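PDB 4MO9: periplasmic binding protein from Veillonella parvula, which probably binds a solute, perhaps an iron complex, between its two lobes and delivers it to an ABC importer, as TroA-like periplasmic binding proteins do. Local coordinates for residues E212-W224 / V235-P249. Sequence-based numbering, arbitrary orientation.
Sequences EEFGNSFSGNYSW and VITKDAIKKSSPINP
Lys243 lays its aliphatic chain across the ring of Tyr222: CG sits almost squarely over the centre, 3.6 Å from the centroid of the Tyr222 ring, a CH-pi contact with the ammonium end running on past it. With its CG anti to the backbone N (chi1 176°), Tyr222 carries the ring out against the 235-249 loop, and Ser223 CB lies over the opposite face, toward its rim. At the far end of the contact Phe214 offers one face to Pro249, whose CG lies 4.1 Å from the Phe214 ring centroid, while Ile247 CG2 packs beside CD2; Arg296 adds a cation-pi contact to this ring.

Between these two bumps residues 216-219 run antiparallel to 243-246, and the loops are tied by backbone and hydroxyl. Ser217 N donates to Ser245 O at 2.9 Å, and Ser219 N reaches Lys243 O at 3.1 Å. Ser244 OG fits the hollow between Asn216 CB and the face of Phe218, donating a hydrogen bond to Ser217 O at 2.9 Å. From the turn at 235-238, Thr237 OG1 donates to Phe218 O in the carbonyl plane, 2.6 Å away; Ser217 OG, close by, is bonded to Leu204 O. The bare CA of Gly220 lies against the CB of Lys238, and a water bridges Gly220 N to Lys238 O. A second water joins Gly215 O to Ile247 N.

The contact binds together two loops that follow strands 201-206 and 234-235, neighbours at one margin of the mixed sheet, with the side chain of Tyr222 about 9 Å from the bound trimethylamine oxide. Its chemistry suggests that these irregular loops are held by backbone carbonyls bonded to amides, hydroxyls and water, with ring packing at both ends.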
ATOM      1  N   GLU A 212     -19.277  15.261  -2.799  1.00 48.84           N
ATOM      2  CA  GLU A 212     -20.286  15.816  -1.894  1.00 57.14           C
ATOM      3  C   GLU A 212     -19.972  15.677  -0.392  1.00 55.08           C
ATOM      4  O   GLU A 212     -20.614  16.324   0.439  1.00 55.47           O
ATOM      5  CB  GLU A 212     -21.685  15.263  -2.229  1.00 65.20           C
ATOM      6  CG  GLU A 212     -21.898  13.775  -1.924  1.00 70.73           C
ATOM      7  CD  GLU A 212     -21.277  12.835  -2.959  1.00 75.12           C
ATOM      8  OE1 GLU A 212     -20.630  13.313  -3.920  1.00 73.06           O
ATOM      9  OE2 GLU A 212     -21.446  11.605  -2.806  1.00 78.68           O
ATOM     10  N   GLU A 213     -18.983  14.851  -0.052  1.00 53.05           N
ATOM     11  CA  GLU A 213     -18.572  14.673   1.342  1.00 53.66           C
ATOM     12  C   GLU A 213     -17.056  14.516   1.428  1.00 48.97           C
ATOM     13  O   GLU A 213     -16.474  13.693   0.715  1.00 49.77           O
ATOM     14  CB  GLU A 213     -19.262  13.444   1.948  1.00 60.12           C
ATOM     15  CG  GLU A 213     -18.955  13.210   3.425  1.00 66.76           C
ATOM     16  CD  GLU A 213     -19.529  11.896   3.950  1.00 72.70           C
ATOM     17  OE1 GLU A 213     -20.023  11.085   3.135  1.00 73.92           O
ATOM     18  OE2 GLU A 213     -19.479  11.674   5.181  1.00 74.70           O
ATOM     19  N   PHE A 214     -16.404  15.292   2.291  1.00 44.81           N
ATOM     20  CA  PHE A 214     -14.943  15.213   2.391  1.00 43.61           C
ATOM     21  C   PHE A 214     -14.489  13.886   2.976  1.00 42.49           C
ATOM     22  O   PHE A 214     -15.040  13.411   3.969  1.00 44.05           O
ATOM     23  CB  PHE A 214     -14.376  16.367   3.220  1.00 45.11           C
ATOM     24  CG  PHE A 214     -14.196  17.645   2.442  1.00 47.09           C
ATOM     25  CD1 PHE A 214     -15.181  18.088   1.570  1.00 47.01           C
ATOM     26  CD2 PHE A 214     -13.043  18.404   2.586  1.00 46.39           C
ATOM     27  CE1 PHE A 214     -15.020  19.274   0.857  1.00 49.22           C
ATOM     28  CE2 PHE A 214     -12.874  19.582   1.877  1.00 45.82           C
ATOM     29  CZ  PHE A 214     -13.861  20.017   1.011  1.00 47.04           C
ATOM     30  N   GLY A 215     -13.489  13.282   2.347  1.00 38.57           N
ATOM     31  CA  GLY A 215     -12.885  12.090   2.899  1.00 39.26           C
ATOM     32  C   GLY A 215     -11.825  12.503   3.906  1.00 40.66           C
ATOM     33  O   GLY A 215     -11.677  13.698   4.202  1.00 39.82           O
ATOM     34  N   ASN A 216     -11.093  11.525   4.435  1.00 37.38           N
ATOM     35  CA  ASN A 216     -10.042  11.811   5.404  1.00 40.58           C
ATOM     36  C   ASN A 216      -8.867  12.565   4.797  1.00 39.27           C
ATOM     37  O   ASN A 216      -8.456  12.281   3.665  1.00 38.69           O
ATOM     38  CB  ASN A 216      -9.521  10.509   6.031  1.00 40.83           C
ATOM     39  CG  ASN A 216     -10.527   9.867   6.965  1.00 43.29           C
ATOM     40  OD1 ASN A 216     -11.373  10.542   7.553  1.00 45.50           O
ATOM     41  ND2 ASN A 216     -10.434   8.560   7.110  1.00 46.38           N
ATOM     42  N   SER A 217      -8.324  13.518   5.552  1.00 39.27           N
ATOM     43  CA  SER A 217      -7.050  14.134   5.186  1.00 37.67           C
ATOM     44  C   SER A 217      -6.007  13.597   6.148  1.00 41.45           C
ATOM     45  O   SER A 217      -6.251  12.590   6.821  1.00 40.76           O
ATOM     46  CB  SER A 217      -7.108  15.659   5.249  1.00 41.04           C
ATOM     47  OG  SER A 217      -5.952  16.223   4.642  1.00 39.71           O
ATOM     48  N   PHE A 218      -4.842  14.238   6.212  1.00 39.61           N
ATOM     49  CA  PHE A 218      -3.713  13.644   6.937  1.00 35.94           C
ATOM     50  C   PHE A 218      -2.865  14.655   7.712  1.00 37.04           C
ATOM     51  O   PHE A 218      -2.785  15.826   7.332  1.00 40.06           O
ATOM     52  CB  PHE A 218      -2.806  12.895   5.948  1.00 34.52           C
ATOM     53  CG  PHE A 218      -3.495  11.762   5.224  1.00 33.71           C
ATOM     54  CD1 PHE A 218      -4.182  11.988   4.037  1.00 33.31           C
ATOM     55  CD2 PHE A 218      -3.451  10.472   5.732  1.00 36.66           C
ATOM     56  CE1 PHE A 218      -4.810  10.946   3.366  1.00 34.22           C
ATOM     57  CE2 PHE A 218      -4.078   9.420   5.068  1.00 36.14           C
ATOM     58  CZ  PHE A 218      -4.766   9.665   3.884  1.00 34.08           C
ATOM     59  N   SER A 219      -2.222  14.199   8.791  1.00 38.07           N
ATOM     60  CA  SER A 219      -1.175  14.980   9.453  1.00 41.12           C
ATOM     61  C   SER A 219       0.068  14.900   8.576  1.00 39.94           C
ATOM     62  O   SER A 219       0.049  14.238   7.537  1.00 38.25           O
ATOM     63  CB  SER A 219      -0.831  14.373  10.805  1.00 42.89           C
ATOM     64  OG  SER A 219      -0.111  13.167  10.612  1.00 42.50           O
ATOM     65  N   GLY A 220       1.157  15.542   8.993  1.00 39.22           N
ATOM     66  CA  GLY A 220       2.387  15.503   8.221  1.00 38.33           C
ATOM     67  C   GLY A 220       3.244  14.273   8.472  1.00 42.13           C
ATOM     68  O   GLY A 220       4.257  14.060   7.784  1.00 41.23           O
ATOM     69  N   ASN A 221       2.851  13.459   9.451  1.00 44.45           N
ATOM     70  CA  ASN A 221       3.624  12.258   9.783  1.00 46.86           C
ATOM     71  C   ASN A 221       2.822  10.952   9.811  1.00 44.26           C
ATOM     72  O   ASN A 221       3.232   9.989  10.453  1.00 43.68           O
ATOM     73  CB  ASN A 221       4.373  12.435  11.112  1.00 54.56           C
ATOM     74  CG  ASN A 221       3.437  12.497  12.311  1.00 64.44           C
ATOM     75  OD1 ASN A 221       2.216  12.356  12.178  1.00 65.30           O
ATOM     76  ND2 ASN A 221       4.009  12.699  13.498  1.00 69.50           N
ATOM     77  N   TYR A 222       1.682  10.914   9.130  1.00 41.66           N
ATOM     78  CA  TYR A 222       0.913   9.674   9.063  1.00 39.40           C
ATOM     79  C   TYR A 222       0.493   9.346   7.634  1.00 38.58           C
ATOM     80  O   TYR A 222      -0.086  10.200   6.953  1.00 35.67           O
ATOM     81  CB  TYR A 222      -0.332   9.751   9.949  1.00 40.33           C
ATOM     82  CG  TYR A 222      -1.195   8.519   9.822  1.00 39.81           C
ATOM     83  CD1 TYR A 222      -0.774   7.299  10.337  1.00 44.60           C
ATOM     84  CD2 TYR A 222      -2.420   8.567   9.180  1.00 40.37           C
ATOM     85  CE1 TYR A 222      -1.552   6.162  10.214  1.00 46.27           C
ATOM     86  CE2 TYR A 222      -3.209   7.441   9.053  1.00 42.43           C
ATOM     87  CZ  TYR A 222      -2.771   6.239   9.571  1.00 47.13           C
ATOM     88  OH  TYR A 222      -3.557   5.114   9.441  1.00 47.89           O
ATOM     89  N   SER A 223       0.794   8.122   7.192  1.00 34.69           N
ATOM     90  CA  SER A 223       0.284   7.598   5.922  1.00 31.84           C
ATOM     91  C   SER A 223       0.651   8.525   4.758  1.00 30.31           C
ATOM     92  O   SER A 223       1.808   8.925   4.640  1.00 26.86           O
ATOM     93  CB  SER A 223      -1.236   7.395   6.019  1.00 31.75           C
ATOM     94  OG  SER A 223      -1.759   6.795   4.843  1.00 34.12           O
ATOM     95  N   TRP A 224      -0.326   8.879   3.915  1.00 29.23           N
ATOM     96  CA  TRP A 224      -0.067   9.770   2.780  1.00 29.99           C
ATOM     97  C   TRP A 224       0.616  11.076   3.211  1.00 28.31           C
ATOM     98  O   TRP A 224       1.417  11.652   2.456  1.00 30.09           O
ATOM     99  CB  TRP A 224      -1.371  10.099   2.014  1.00 29.60           C
ATOM    100  CG  TRP A 224      -1.804   8.980   1.121  1.00 29.39           C
ATOM    101  CD1 TRP A 224      -2.767   8.045   1.380  1.00 32.31           C
ATOM    102  CD2 TRP A 224      -1.250   8.645  -0.157  1.00 30.27           C
ATOM    103  NE1 TRP A 224      -2.855   7.152   0.330  1.00 31.40           N
ATOM    104  CE2 TRP A 224      -1.935   7.499  -0.627  1.00 30.73           C
ATOM    105  CE3 TRP A 224      -0.243   9.202  -0.953  1.00 31.18           C
ATOM    106  CZ2 TRP A 224      -1.650   6.910  -1.863  1.00 29.09           C
ATOM    107  CZ3 TRP A 224       0.041   8.623  -2.176  1.00 30.22           C
ATOM    108  CH2 TRP A 224      -0.659   7.482  -2.621  1.00 31.47           C
ATOM    109  N   VAL A 235       2.609  19.731   3.727  1.00 38.62           N
ATOM    110  CA  VAL A 235       1.237  19.249   3.914  1.00 37.48           C
ATOM    111  C   VAL A 235       0.377  20.276   4.672  1.00 41.17           C
ATOM    112  O   VAL A 235       0.562  20.475   5.875  1.00 42.04           O
ATOM    113  CB  VAL A 235       1.234  17.896   4.654  1.00 37.31           C
ATOM    114  CG1 VAL A 235      -0.182  17.381   4.828  1.00 37.96           C
ATOM    115  CG2 VAL A 235       2.084  16.873   3.896  1.00 35.10           C
ATOM    116  N   ILE A 236      -0.568  20.921   3.984  1.00 41.23           N
ATOM    117  CA  ILE A 236      -1.291  22.052   4.592  1.00 41.11           C
ATOM    118  C   ILE A 236      -2.073  21.669   5.857  1.00 42.67           C
ATOM    119  O   ILE A 236      -2.383  22.523   6.690  1.00 47.46           O
ATOM    120  CB  ILE A 236      -2.249  22.775   3.593  1.00 43.21           C
ATOM    121  CG1 ILE A 236      -3.479  21.914   3.263  1.00 39.53           C
ATOM    122  CG2 ILE A 236      -1.499  23.217   2.327  1.00 43.17           C
ATOM    123  CD1 ILE A 236      -4.596  22.693   2.531  1.00 44.00           C
ATOM    124  N   THR A 237      -2.391  20.384   5.990  1.00 42.38           N
ATOM    125  CA  THR A 237      -3.172  19.889   7.121  1.00 43.26           C
ATOM    126  C   THR A 237      -2.305  19.358   8.271  1.00 45.16           C
ATOM    127  O   THR A 237      -2.843  18.903   9.281  1.00 47.00           O
ATOM    128  CB  THR A 237      -4.140  18.764   6.682  1.00 41.93           C
ATOM    129  OG1 THR A 237      -3.450  17.854   5.815  1.00 39.20           O
ATOM    130  CG2 THR A 237      -5.355  19.335   5.954  1.00 42.44           C
ATOM    131  N   LYS A 238      -0.981  19.419   8.120  1.00 45.27           N
ATOM    132  CA  LYS A 238      -0.049  18.818   9.091  1.00 50.24           C
ATOM    133  C   LYS A 238      -0.282  19.199  10.564  1.00 57.58           C
ATOM    134  O   LYS A 238      -0.028  18.388  11.459  1.00 60.12           O
ATOM    135  CB  LYS A 238       1.413  19.092   8.698  1.00 49.91           C
ATOM    136  CG  LYS A 238       1.862  20.536   8.893  1.00 52.63           C
ATOM    137  CD  LYS A 238       3.137  20.839   8.107  1.00 55.30           C
ATOM    138  CE  LYS A 238       3.517  22.312   8.255  1.00 59.94           C
ATOM    139  NZ  LYS A 238       4.432  22.796   7.176  1.00 60.56           N
ATOM    140  N   ASP A 239      -0.776  20.414  10.812  1.00 61.29           N
ATOM    141  CA  ASP A 239      -1.017  20.885  12.179  1.00 64.99           C
ATOM    142  C   ASP A 239      -2.465  20.725  12.651  1.00 65.60           C
ATOM    143  O   ASP A 239      -2.725  20.695  13.855  1.00 67.67           O
ATOM    144  CB  ASP A 239      -0.611  22.356  12.324  1.00 67.30           C
ATOM    145  CG  ASP A 239       0.890  22.554  12.328  1.00 70.00           C
ATOM    146  OD1 ASP A 239       1.609  21.690  12.880  1.00 69.79           O
ATOM    147  OD2 ASP A 239       1.346  23.584  11.779  1.00 71.83           O
ATOM    148  N   ALA A 240      -3.399  20.623  11.709  1.00 63.73           N
ATOM    149  CA  ALA A 240      -4.826  20.647  12.039  1.00 63.48           C
ATOM    150  C   ALA A 240      -5.444  19.253  12.186  1.00 62.06           C
ATOM    151  O   ALA A 240      -6.452  19.083  12.875  1.00 61.89           O
ATOM    152  CB  ALA A 240      -5.595  21.470  11.007  1.00 63.36           C
ATOM    153  N   ILE A 241      -4.845  18.266  11.526  1.00 59.83           N
ATOM    154  CA  ILE A 241      -5.293  16.879  11.622  1.00 60.76           C
ATOM    155  C   ILE A 241      -4.276  16.094  12.454  1.00 63.47           C
ATOM    156  O   ILE A 241      -3.072  16.172  12.199  1.00 63.37           O
ATOM    157  CB  ILE A 241      -5.419  16.222  10.214  1.00 52.14           C
ATOM    158  CG1 ILE A 241      -6.331  17.050   9.294  1.00 52.54           C
ATOM    159  CG2 ILE A 241      -5.892  14.762  10.318  1.00 49.95           C
ATOM    160  CD1 ILE A 241      -7.771  17.202   9.788  1.00 52.73           C
ATOM    161  N   LYS A 242      -4.752  15.344  13.447  1.00 63.41           N
ATOM    162  CA  LYS A 242      -3.855  14.590  14.318  1.00 63.92           C
ATOM    163  C   LYS A 242      -3.250  13.373  13.618  1.00 62.58           C
ATOM    164  O   LYS A 242      -2.037  13.149  13.685  1.00 62.84           O
ATOM    165  CB  LYS A 242      -4.568  14.166  15.610  1.00 66.83           C
ATOM    166  CG  LYS A 242      -5.895  13.435  15.410  1.00 67.64           C
ATOM    167  CD  LYS A 242      -6.228  12.563  16.619  1.00 68.94           C
ATOM    168  CE  LYS A 242      -5.077  11.618  16.938  1.00 66.66           C
ATOM    169  NZ  LYS A 242      -5.474  10.548  17.891  1.00 67.54           N
ATOM    170  N   LYS A 243      -4.099  12.599  12.945  1.00 60.20           N
ATOM    171  CA  LYS A 243      -3.678  11.371  12.268  1.00 55.30           C
ATOM    172  C   LYS A 243      -4.301  11.308  10.874  1.00 50.39           C
ATOM    173  O   LYS A 243      -3.657  11.659   9.878  1.00 46.66           O
ATOM    174  CB  LYS A 243      -4.098  10.153  13.092  1.00 56.25           C
ATOM    175  CG  LYS A 243      -3.563   8.830  12.570  1.00 56.18           C
ATOM    176  CD  LYS A 243      -4.118   7.654  13.367  1.00 60.30           C
ATOM    177  CE  LYS A 243      -3.001   6.745  13.858  1.00 62.25           C
ATOM    178  NZ  LYS A 243      -3.473   5.353  14.136  1.00 62.82           N
ATOM    179  N   SER A 244      -5.556  10.868  10.810  1.00 49.36           N
ATOM    180  CA  SER A 244      -6.318  10.891   9.563  1.00 47.13           C
ATOM    181  C   SER A 244      -7.804  11.074   9.849  1.00 48.13           C
ATOM    182  O   SER A 244      -8.476  10.164  10.339  1.00 47.02           O
ATOM    183  CB  SER A 244      -6.089   9.621   8.747  1.00 47.12           C
ATOM    184  OG  SER A 244      -6.630   9.757   7.445  1.00 45.59           O
ATOM    185  N   SER A 245      -8.308  12.263   9.538  1.00 47.78           N
ATOM    186  CA  SER A 245      -9.703  12.602   9.753  1.00 47.77           C
ATOM    187  C   SER A 245     -10.023  13.707   8.759  1.00 46.77           C
ATOM    188  O   SER A 245      -9.111  14.328   8.208  1.00 45.02           O
ATOM    189  CB  SER A 245      -9.914  13.098  11.180  1.00 48.21           C
ATOM    190  OG  SER A 245      -9.161  14.273  11.415  1.00 49.17           O
ATOM    191  N   PRO A 246     -11.311  13.952   8.503  1.00 46.09           N
ATOM    192  CA  PRO A 246     -11.541  14.966   7.468  1.00 46.54           C
ATOM    193  C   PRO A 246     -11.350  16.397   7.970  1.00 48.11           C
ATOM    194  O   PRO A 246     -11.536  16.677   9.158  1.00 48.61           O
ATOM    195  CB  PRO A 246     -12.984  14.711   7.031  1.00 49.21           C
ATOM    196  CG  PRO A 246     -13.619  13.975   8.172  1.00 50.27           C
ATOM    197  CD  PRO A 246     -12.533  13.213   8.871  1.00 47.59           C
ATOM    198  N   ILE A 247     -10.955  17.282   7.058  1.00 48.34           N
ATOM    199  CA  ILE A 247     -10.735  18.692   7.359  1.00 51.53           C
ATOM    200  C   ILE A 247     -12.028  19.472   7.088  1.00 54.33           C
ATOM    201  O   ILE A 247     -12.907  18.989   6.374  1.00 54.98           O
ATOM    202  CB  ILE A 247      -9.585  19.253   6.480  1.00 50.17           C
ATOM    203  CG1 ILE A 247      -9.052  20.576   7.027  1.00 52.87           C
ATOM    204  CG2 ILE A 247     -10.038  19.420   5.036  1.00 51.58           C
ATOM    205  CD1 ILE A 247      -8.727  20.539   8.501  1.00 54.47           C
ATOM    206  N   ASN A 248     -12.168  20.659   7.665  1.00 55.07           N
ATOM    207  CA  ASN A 248     -13.304  21.509   7.313  1.00 59.35           C
ATOM    208  C   ASN A 248     -13.077  22.142   5.941  1.00 56.88           C
ATOM    209  O   ASN A 248     -12.001  22.677   5.681  1.00 55.85           O
ATOM    210  CB  ASN A 248     -13.544  22.592   8.373  1.00 67.12           C
ATOM    211  CG  ASN A 248     -12.266  23.302   8.784  1.00 72.70           C
ATOM    212  OD1 ASN A 248     -11.304  22.668   9.221  1.00 74.59           O
ATOM    213  ND2 ASN A 248     -12.249  24.628   8.640  1.00 76.03           N
ATOM    214  N   PRO A 249     -14.087  22.077   5.055  1.00 56.81           N
ATOM    215  CA  PRO A 249     -14.004  22.607   3.683  1.00 56.88           C
ATOM    216  C   PRO A 249     -13.400  24.018   3.588  1.00 56.78           C
ATOM    217  O   PRO A 249     -12.645  24.301   2.650  1.00 52.85           O
ATOM    218  CB  PRO A 249     -15.466  22.645   3.242  1.00 58.69           C
ATOM    219  CG  PRO A 249     -16.114  21.537   4.003  1.00 58.83           C
ATOM    220  CD  PRO A 249     -15.394  21.448   5.327  1.00 57.67           C
TER
HETATM  221  O   HOH W   1     -10.660  16.202   4.350  1.00 37.96           O
HETATM  222  O   HOH W   2       1.943  16.457  11.629  1.00 59.09           O